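Glycosyl hydrolase, BNR repeat (Ralstonia eutropha, PDB 3B7F) is a putative glycosyl hydrolase whose substrate is not established, built as a seven-bladed beta-propeller with BNR repeats. Local coordinates at residues I268-V276 with Y316-R327; W338-M346 with G355-G363. All blocks are in the same frame, centred on the assembly; numbering follows the deposited sequence.

Contact 1 of 2, residues I268-V276 with Y316-R327; sequences IGDAMPREV and YVTRDAGESWQR. With EDO (1,2-ethanediol), chain M; EDO (1,2-ethanediol), chain N; EDO (1,2-ethanediol), chain H.
W325 donates its indole NE1-H to the carbonyl O of I268 across 3.1 Å, nearly straight at 169°. It ends an Asp box, the turn that marks BNR repeats, here formed by T318, D320, G322, S324 and W325 between strands 315-318 and 326-328 of one propeller blade. Segment 268-276 lies in the loop that leaves the preceding blade, starting with a 3-10 turn at 268-271. I268 O lies in the indole plane, but the NE1 donor sits above the carbonyl plane. A271 N reaches the same oxygen from the opposite face, so two bonds grip it.

Packing is tight around the indole. The selenium of M272, a selenomethionine, lies over one face, with SE 3.4 Å from W325 CG. T318 CB covers the other face. A271 CB abuts the edge, 3.6 Å from W325 CD1. The M272 chain is bent at chi2 (-72°) and chi3 (-70°), which carries CE over the face of the Y316 ring, a CH-pi contact 3.7 Å from its centroid. SE makes Met-aromatic contacts with both rings, over the face of W325 and obliquely to Y316. I268 CB comes within 3.6 Å of G322 CA, where the turn has no side chain. From the preceding blade, I255 touches both I268 and W325. Within the turn, S324 N is bonded to D320 OD1 at 2.8 Å, on the syn side of the carboxylate.

The other side is looser. A271 and E323 are exposed there, and a water joins A271 O to W325 N. Further along, P273 only skirts the Y316 ring, and V276 meets its hydroxyl end, CG2 to OH 3.4 Å. A 1,2-ethanediol, probably from the crystallisation liquor, donates to V276 O. R327 forms a salt bridge with D329 through NE, and its NH1, with Y316 OH in the guanidinium plane, donates to that hydroxyl at 2.9 Å.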
# COMPACT_ATOMS: atom_id res chain seq x y z
N ILE A 268 3.93 18.69 -2.54
CA ILE A 268 3.87 19.09 -1.14
C ILE A 268 5.11 18.66 -0.38
O ILE A 268 5.44 19.27 0.62
CB ILE A 268 2.59 18.58 -0.40
CG1 ILE A 268 2.42 17.04 -0.49
CG2 ILE A 268 1.35 19.33 -0.95
CD1 ILE A 268 1.29 16.45 0.37
N GLY A 269 5.82 17.64 -0.88
CA GLY A 269 7.12 17.28 -0.37
C GLY A 269 8.22 18.35 -0.42
O GLY A 269 9.20 18.23 0.28
N ASP A 270 8.06 19.38 -1.23
CA ASP A 270 8.97 20.53 -1.23
C ASP A 270 8.94 21.35 0.08
O ASP A 270 9.80 22.19 0.26
CB ASP A 270 8.71 21.43 -2.45
CG ASP A 270 9.12 20.77 -3.77
OD1 ASP A 270 9.90 19.80 -3.71
OD2 ASP A 270 8.70 21.23 -4.86
N ALA A 271 7.96 21.11 0.96
CA ALA A 271 7.91 21.73 2.28
C ALA A 271 8.77 20.96 3.28
O ALA A 271 8.95 21.44 4.40
CB ALA A 271 6.48 21.84 2.78
N MSE A 272 9.25 19.77 2.91
CA MSE A 272 10.11 18.97 3.76
C MSE A 272 11.48 19.62 3.94
O MSE A 272 11.91 20.39 3.07
CB MSE A 272 10.31 17.54 3.19
CG MSE A 272 9.09 16.62 3.30
SE MSE A 272 8.70 16.01 5.12
CE MSE A 272 10.23 14.81 5.40
N PRO A 273 12.15 19.32 5.08
CA PRO A 273 13.46 19.92 5.27
C PRO A 273 14.44 19.33 4.25
O PRO A 273 14.33 18.16 3.88
CB PRO A 273 13.84 19.50 6.71
CG PRO A 273 12.57 19.03 7.35
CD PRO A 273 11.79 18.45 6.22
N ARG A 274 15.36 20.19 3.78
CA ARG A 274 16.34 19.83 2.77
C ARG A 274 17.14 18.59 3.16
O ARG A 274 17.37 17.71 2.30
CB ARG A 274 17.33 20.97 2.54
CG ARG A 274 18.19 20.79 1.30
CD ARG A 274 19.62 21.27 1.48
NE ARG A 274 20.35 20.50 2.48
CZ ARG A 274 20.78 19.24 2.32
NH1 ARG A 274 20.59 18.57 1.18
NH2 ARG A 274 21.40 18.64 3.31
N GLU A 275 17.55 18.49 4.42
CA GLU A 275 18.40 17.34 4.82
C GLU A 275 17.64 16.03 4.94
O GLU A 275 18.26 15.00 4.93
CB GLU A 275 19.22 17.59 6.11
CG GLU A 275 18.47 17.52 7.46
CD GLU A 275 17.56 18.69 7.72
OE1 GLU A 275 17.35 19.58 6.83
OE2 GLU A 275 17.06 18.73 8.87
N VAL A 276 16.32 16.08 5.05
CA VAL A 276 15.47 14.89 5.14
C VAL A 276 14.97 14.46 3.76
O VAL A 276 15.00 13.27 3.44
CB VAL A 276 14.31 15.12 6.14
CG1 VAL A 276 13.38 13.91 6.19
CG2 VAL A 276 14.87 15.41 7.55
N TYR A 316 7.05 11.38 9.34
CA TYR A 316 6.72 12.81 9.26
C TYR A 316 5.24 12.89 9.06
O TYR A 316 4.68 12.12 8.29
CB TYR A 316 7.48 13.58 8.16
CG TYR A 316 8.83 14.08 8.62
CD1 TYR A 316 9.88 13.20 8.84
CD2 TYR A 316 9.04 15.44 8.89
CE1 TYR A 316 11.09 13.61 9.29
CE2 TYR A 316 10.26 15.86 9.34
CZ TYR A 316 11.29 14.94 9.52
OH TYR A 316 12.53 15.35 9.96
N VAL A 317 4.60 13.82 9.79
CA VAL A 317 3.18 14.09 9.65
C VAL A 317 2.97 15.49 9.06
O VAL A 317 3.82 16.37 9.22
CB VAL A 317 2.45 14.01 11.02
CG1 VAL A 317 2.86 15.18 11.91
CG2 VAL A 317 0.91 13.98 10.85
N THR A 318 1.85 15.65 8.33
CA THR A 318 1.33 16.95 7.92
C THR A 318 -0.13 16.96 8.39
O THR A 318 -0.78 15.94 8.32
CB THR A 318 1.43 17.27 6.40
OG1 THR A 318 0.94 18.60 6.17
CG2 THR A 318 0.65 16.25 5.51
N ARG A 319 -0.59 18.05 8.98
CA ARG A 319 -1.98 18.23 9.37
C ARG A 319 -2.65 19.37 8.59
O ARG A 319 -3.77 19.77 8.90
CB ARG A 319 -2.05 18.47 10.88
CG ARG A 319 -1.49 17.25 11.68
CD ARG A 319 -1.87 17.32 13.15
NE ARG A 319 -1.78 16.01 13.84
CZ ARG A 319 -0.69 15.55 14.45
NH1 ARG A 319 0.43 16.25 14.53
NH2 ARG A 319 -0.73 14.36 15.01
N ASP A 320 -1.97 19.85 7.55
CA ASP A 320 -2.41 20.99 6.73
C ASP A 320 -2.23 20.70 5.24
O ASP A 320 -1.88 21.59 4.48
CB ASP A 320 -1.70 22.29 7.18
CG ASP A 320 -0.17 22.19 7.15
OD1 ASP A 320 0.42 21.29 6.49
OD2 ASP A 320 0.47 23.04 7.78
N ALA A 321 -2.48 19.45 4.85
CA ALA A 321 -2.44 18.99 3.45
C ALA A 321 -1.10 19.17 2.73
O ALA A 321 -1.07 19.28 1.50
CB ALA A 321 -3.58 19.63 2.64
N GLY A 322 -0.01 19.17 3.50
CA GLY A 322 1.35 19.26 2.96
C GLY A 322 2.03 20.62 2.97
O GLY A 322 3.18 20.72 2.52
N GLU A 323 1.35 21.63 3.52
CA GLU A 323 1.91 22.98 3.62
C GLU A 323 3.08 23.00 4.60
O GLU A 323 4.04 23.75 4.42
CB GLU A 323 0.86 23.99 4.09
CG GLU A 323 1.24 25.45 3.79
CD GLU A 323 0.49 26.51 4.60
OE1 GLU A 323 -0.39 26.20 5.42
OE2 GLU A 323 0.83 27.69 4.39
N SER A 324 2.99 22.18 5.66
CA SER A 324 4.05 22.05 6.66
C SER A 324 4.14 20.59 7.11
O SER A 324 3.17 19.84 7.04
CB SER A 324 3.82 22.98 7.87
OG SER A 324 2.69 22.57 8.62
N TRP A 325 5.32 20.20 7.56
CA TRP A 325 5.60 18.84 8.02
C TRP A 325 6.27 18.88 9.37
O TRP A 325 7.10 19.76 9.62
CB TRP A 325 6.51 18.10 7.02
CG TRP A 325 5.90 17.89 5.65
CD1 TRP A 325 5.98 18.72 4.56
CD2 TRP A 325 5.11 16.77 5.25
NE1 TRP A 325 5.31 18.17 3.50
CE2 TRP A 325 4.76 16.98 3.89
CE3 TRP A 325 4.68 15.61 5.89
CZ2 TRP A 325 4.00 16.06 3.17
CZ3 TRP A 325 3.91 14.69 5.18
CH2 TRP A 325 3.57 14.93 3.83
N GLN A 326 5.92 17.93 10.23
CA GLN A 326 6.54 17.81 11.56
C GLN A 326 7.14 16.42 11.73
O GLN A 326 6.55 15.42 11.30
CB GLN A 326 5.56 18.09 12.70
CG GLN A 326 5.12 19.59 12.80
CD GLN A 326 4.19 20.00 11.68
OE1 GLN A 326 3.23 19.27 11.34
NE2 GLN A 326 4.47 21.16 11.07
N ARG A 327 8.30 16.38 12.38
CA ARG A 327 9.02 15.15 12.63
C ARG A 327 8.40 14.47 13.82
O ARG A 327 8.13 15.12 14.83
CB ARG A 327 10.49 15.46 12.97
CG ARG A 327 11.40 14.23 13.11
CD ARG A 327 12.79 14.75 13.43
NE ARG A 327 13.75 13.67 13.58
CZ ARG A 327 14.29 12.97 12.58
NH1 ARG A 327 14.03 13.23 11.30
NH2 ARG A 327 15.13 12.02 12.87
C1 EDO M . 18.93 12.70 1.01
O1 EDO M . 18.17 12.28 2.13
C2 EDO M . 18.55 14.13 0.70
O2 EDO M . 18.76 14.89 1.88
C1 EDO N . 17.59 9.90 5.36
O1 EDO N . 16.99 9.62 6.63
C2 EDO N . 16.72 10.89 4.61
O2 EDO N . 15.46 11.01 5.27
C1 EDO H . -6.86 15.84 13.61
O1 EDO H . -7.56 15.56 12.39
C2 EDO H . -5.41 15.34 13.60
O2 EDO H . -4.59 15.85 12.52
O HOH W 1 7.51 22.16 7.06

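Contact 2 of 2, residues W338-M346 with G355-G363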
# COMPACT_ATOMS: atom_id res chain seq x y z
N TRP A 338 19.24 2.08 11.16
CA TRP A 338 19.08 2.12 9.72
C TRP A 338 17.87 1.30 9.33
O TRP A 338 17.97 0.16 8.86
CB TRP A 338 20.36 1.67 9.03
CG TRP A 338 21.51 2.39 9.57
CD1 TRP A 338 22.23 2.06 10.69
CD2 TRP A 338 22.09 3.58 9.07
NE1 TRP A 338 23.19 2.96 10.91
CE2 TRP A 338 23.12 3.93 9.95
CE3 TRP A 338 21.83 4.38 7.97
CZ2 TRP A 338 23.89 5.06 9.76
CZ3 TRP A 338 22.60 5.50 7.78
CH2 TRP A 338 23.63 5.83 8.66
N LEU A 339 16.73 1.96 9.50
CA LEU A 339 15.41 1.39 9.27
C LEU A 339 14.84 1.63 7.88
O LEU A 339 14.82 2.76 7.38
CB LEU A 339 14.42 1.89 10.34
CG LEU A 339 14.40 1.21 11.72
CD1 LEU A 339 15.71 1.07 12.37
CD2 LEU A 339 13.43 1.97 12.67
N THR A 340 14.36 0.54 7.28
CA THR A 340 13.68 0.56 6.00
C THR A 340 12.22 0.22 6.25
O THR A 340 11.92 -0.72 6.96
CB THR A 340 14.36 -0.42 5.03
OG1 THR A 340 15.73 -0.02 4.89
CG2 THR A 340 13.67 -0.44 3.65
N VAL A 341 11.31 1.02 5.72
CA VAL A 341 9.85 0.82 5.85
C VAL A 341 9.33 0.76 4.40
O VAL A 341 9.46 1.72 3.66
CB VAL A 341 9.19 1.91 6.71
CG1 VAL A 341 7.62 1.76 6.79
CG2 VAL A 341 9.80 1.87 8.09
N LYS A 342 8.83 -0.40 3.99
CA LYS A 342 8.36 -0.62 2.61
C LYS A 342 6.96 -0.00 2.41
O LYS A 342 6.33 0.45 3.39
CB LYS A 342 8.42 -2.12 2.26
CG LYS A 342 9.83 -2.71 1.97
CD LYS A 342 9.73 -4.24 1.95
CE LYS A 342 10.66 -4.94 0.96
NZ LYS A 342 12.08 -4.73 1.13
N ARG A 343 6.50 0.03 1.15
CA ARG A 343 5.24 0.69 0.72
C ARG A 343 3.99 0.35 1.46
O ARG A 343 3.16 1.23 1.66
CB ARG A 343 4.81 0.26 -0.67
CG ARG A 343 5.64 0.54 -1.72
CD ARG A 343 5.43 -0.49 -2.82
NE ARG A 343 6.70 -0.40 -3.50
CZ ARG A 343 6.93 0.18 -4.66
NH1 ARG A 343 5.96 0.62 -5.41
NH2 ARG A 343 8.16 0.23 -5.09
N GLN A 344 3.80 -0.95 1.70
CA GLN A 344 2.61 -1.47 2.37
C GLN A 344 2.85 -1.66 3.85
O GLN A 344 1.96 -2.12 4.56
CB GLN A 344 2.22 -2.82 1.76
CG GLN A 344 1.77 -2.77 0.30
CD GLN A 344 1.99 -4.09 -0.39
OE1 GLN A 344 3.13 -4.56 -0.45
NE2 GLN A 344 0.91 -4.72 -0.92
N ALA A 345 4.02 -1.28 4.34
CA ALA A 345 4.39 -1.49 5.74
C ALA A 345 4.01 -0.37 6.75
O ALA A 345 4.47 -0.41 7.89
CB ALA A 345 5.90 -1.86 5.82
N MSE A 346 3.21 0.62 6.34
CA MSE A 346 2.59 1.58 7.27
C MSE A 346 1.09 1.47 7.14
O MSE A 346 0.60 1.25 6.04
CB MSE A 346 2.88 3.06 7.01
CG MSE A 346 4.20 3.52 7.41
SE MSE A 346 4.20 5.42 7.87
CE MSE A 346 3.70 5.97 6.16
N GLY A 355 -4.46 5.93 15.51
CA GLY A 355 -3.24 5.22 15.77
C GLY A 355 -2.56 4.95 14.45
O GLY A 355 -3.24 4.81 13.42
N VAL A 356 -1.23 4.92 14.47
CA VAL A 356 -0.39 4.74 13.29
C VAL A 356 0.65 3.64 13.60
O VAL A 356 1.14 3.49 14.73
CB VAL A 356 0.29 6.07 12.88
CG1 VAL A 356 1.01 5.92 11.53
CG2 VAL A 356 -0.73 7.21 12.80
N TYR A 357 0.97 2.85 12.60
CA TYR A 357 1.81 1.68 12.81
C TYR A 357 2.74 1.50 11.67
O TYR A 357 2.39 1.82 10.55
CB TYR A 357 0.90 0.43 12.87
CG TYR A 357 -0.27 0.56 13.82
CD1 TYR A 357 -0.14 0.20 15.16
CD2 TYR A 357 -1.50 1.10 13.39
CE1 TYR A 357 -1.21 0.37 16.06
CE2 TYR A 357 -2.54 1.26 14.29
CZ TYR A 357 -2.40 0.88 15.62
OH TYR A 357 -3.45 1.02 16.53
N PHE A 358 3.93 0.97 11.93
CA PHE A 358 4.80 0.60 10.81
C PHE A 358 5.66 -0.63 11.12
O PHE A 358 5.95 -0.91 12.28
CB PHE A 358 5.64 1.78 10.28
CG PHE A 358 6.71 2.30 11.23
CD1 PHE A 358 7.98 1.74 11.27
CD2 PHE A 358 6.47 3.42 12.02
CE1 PHE A 358 8.97 2.23 12.10
CE2 PHE A 358 7.46 3.90 12.90
CZ PHE A 358 8.71 3.31 12.92
N GLY A 359 6.06 -1.32 10.05
CA GLY A 359 6.88 -2.54 10.14
C GLY A 359 8.13 -2.34 9.35
O GLY A 359 8.08 -1.87 8.22
N THR A 360 9.25 -2.77 9.91
CA THR A 360 10.55 -2.59 9.29
C THR A 360 11.07 -3.90 8.68
O THR A 360 10.61 -4.98 9.03
CB THR A 360 11.57 -2.05 10.28
OG1 THR A 360 11.90 -3.08 11.20
CG2 THR A 360 11.05 -0.81 11.05
N THR A 361 12.03 -3.78 7.76
CA THR A 361 12.66 -4.94 7.14
C THR A 361 13.50 -5.70 8.20
O THR A 361 13.81 -6.86 8.01
CB THR A 361 13.51 -4.54 5.96
OG1 THR A 361 14.56 -3.65 6.40
CG2 THR A 361 12.61 -3.89 4.84
N GLY A 362 13.88 -5.02 9.29
CA GLY A 362 14.56 -5.62 10.42
C GLY A 362 13.64 -6.38 11.37
O GLY A 362 14.12 -6.92 12.37
N GLY A 363 12.32 -6.38 11.10
CA GLY A 363 11.35 -7.15 11.85
C GLY A 363 10.71 -6.57 13.07
O GLY A 363 10.24 -7.32 13.91
O HOH W 2 14.79 -2.11 8.66
O HOH W 3 9.03 -2.73 5.80
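G359 N and A345 O form the shorter of two backbone hydrogen bonds that join the segments, at 2.8 Å, with the donor in the carbonyl plane. The other runs from T361 N to T340 O at 3.2 Å and is tilted from that plane. A type I turn from K342 to A345 leads up to the first of these bonds. CA-H...O contacts add to the backbone pairing: F358 CA meets A345 O at 3.1 Å, and M346 CA meets Y357 O at 3.3 Å. M346 and F358 are a non-hydrogen-bonded antiparallel pair.

Two waters complete the polar links. One joins T340 N to T361 OG1. The second accepts from K342 N and donates to G359 O at 2.7 Å.

Apolar contacts centre on F358. V341 CG2 meets the ring obliquely, 3.7 Å from CD1, and M346 CG packs on F358 CB. Outside the segments, W366 stacks on the ring and W375 meets it edge-to-face. Away from F358, T361 CG2 packs on T340 CG2 and lies beside K342 NZ, which is hydrogen-bonded to H384.

A loop running into the first strand of a four-stranded antiparallel sheet, here 346-348, beside the second strand, 356-359, and the turn after it, is typical of a beta-propeller blade.

How the contacts relate
Contact 1 closes before contact 2 opens along the chain. Their centres are 19 Å apart, and the nearest atoms, about 7 Å apart, do not touch. Contact 1 lies about 20 Å from the centre of the chain and contact 2 about 11 Å, so the first is peripheral and the second deeper. Contact 1 joins the loop after strand 264-266 to the outer hairpin of the next blade. Contact 2 joins the loop leading into strand 346-348 of the following blade, and the start of that strand, to strand 356-359 and the turn after it. The middle blade links them: P297 of strand 293-297 packs on contact 1, and F296 meets F358 of contact 2. Together they span three successive blades.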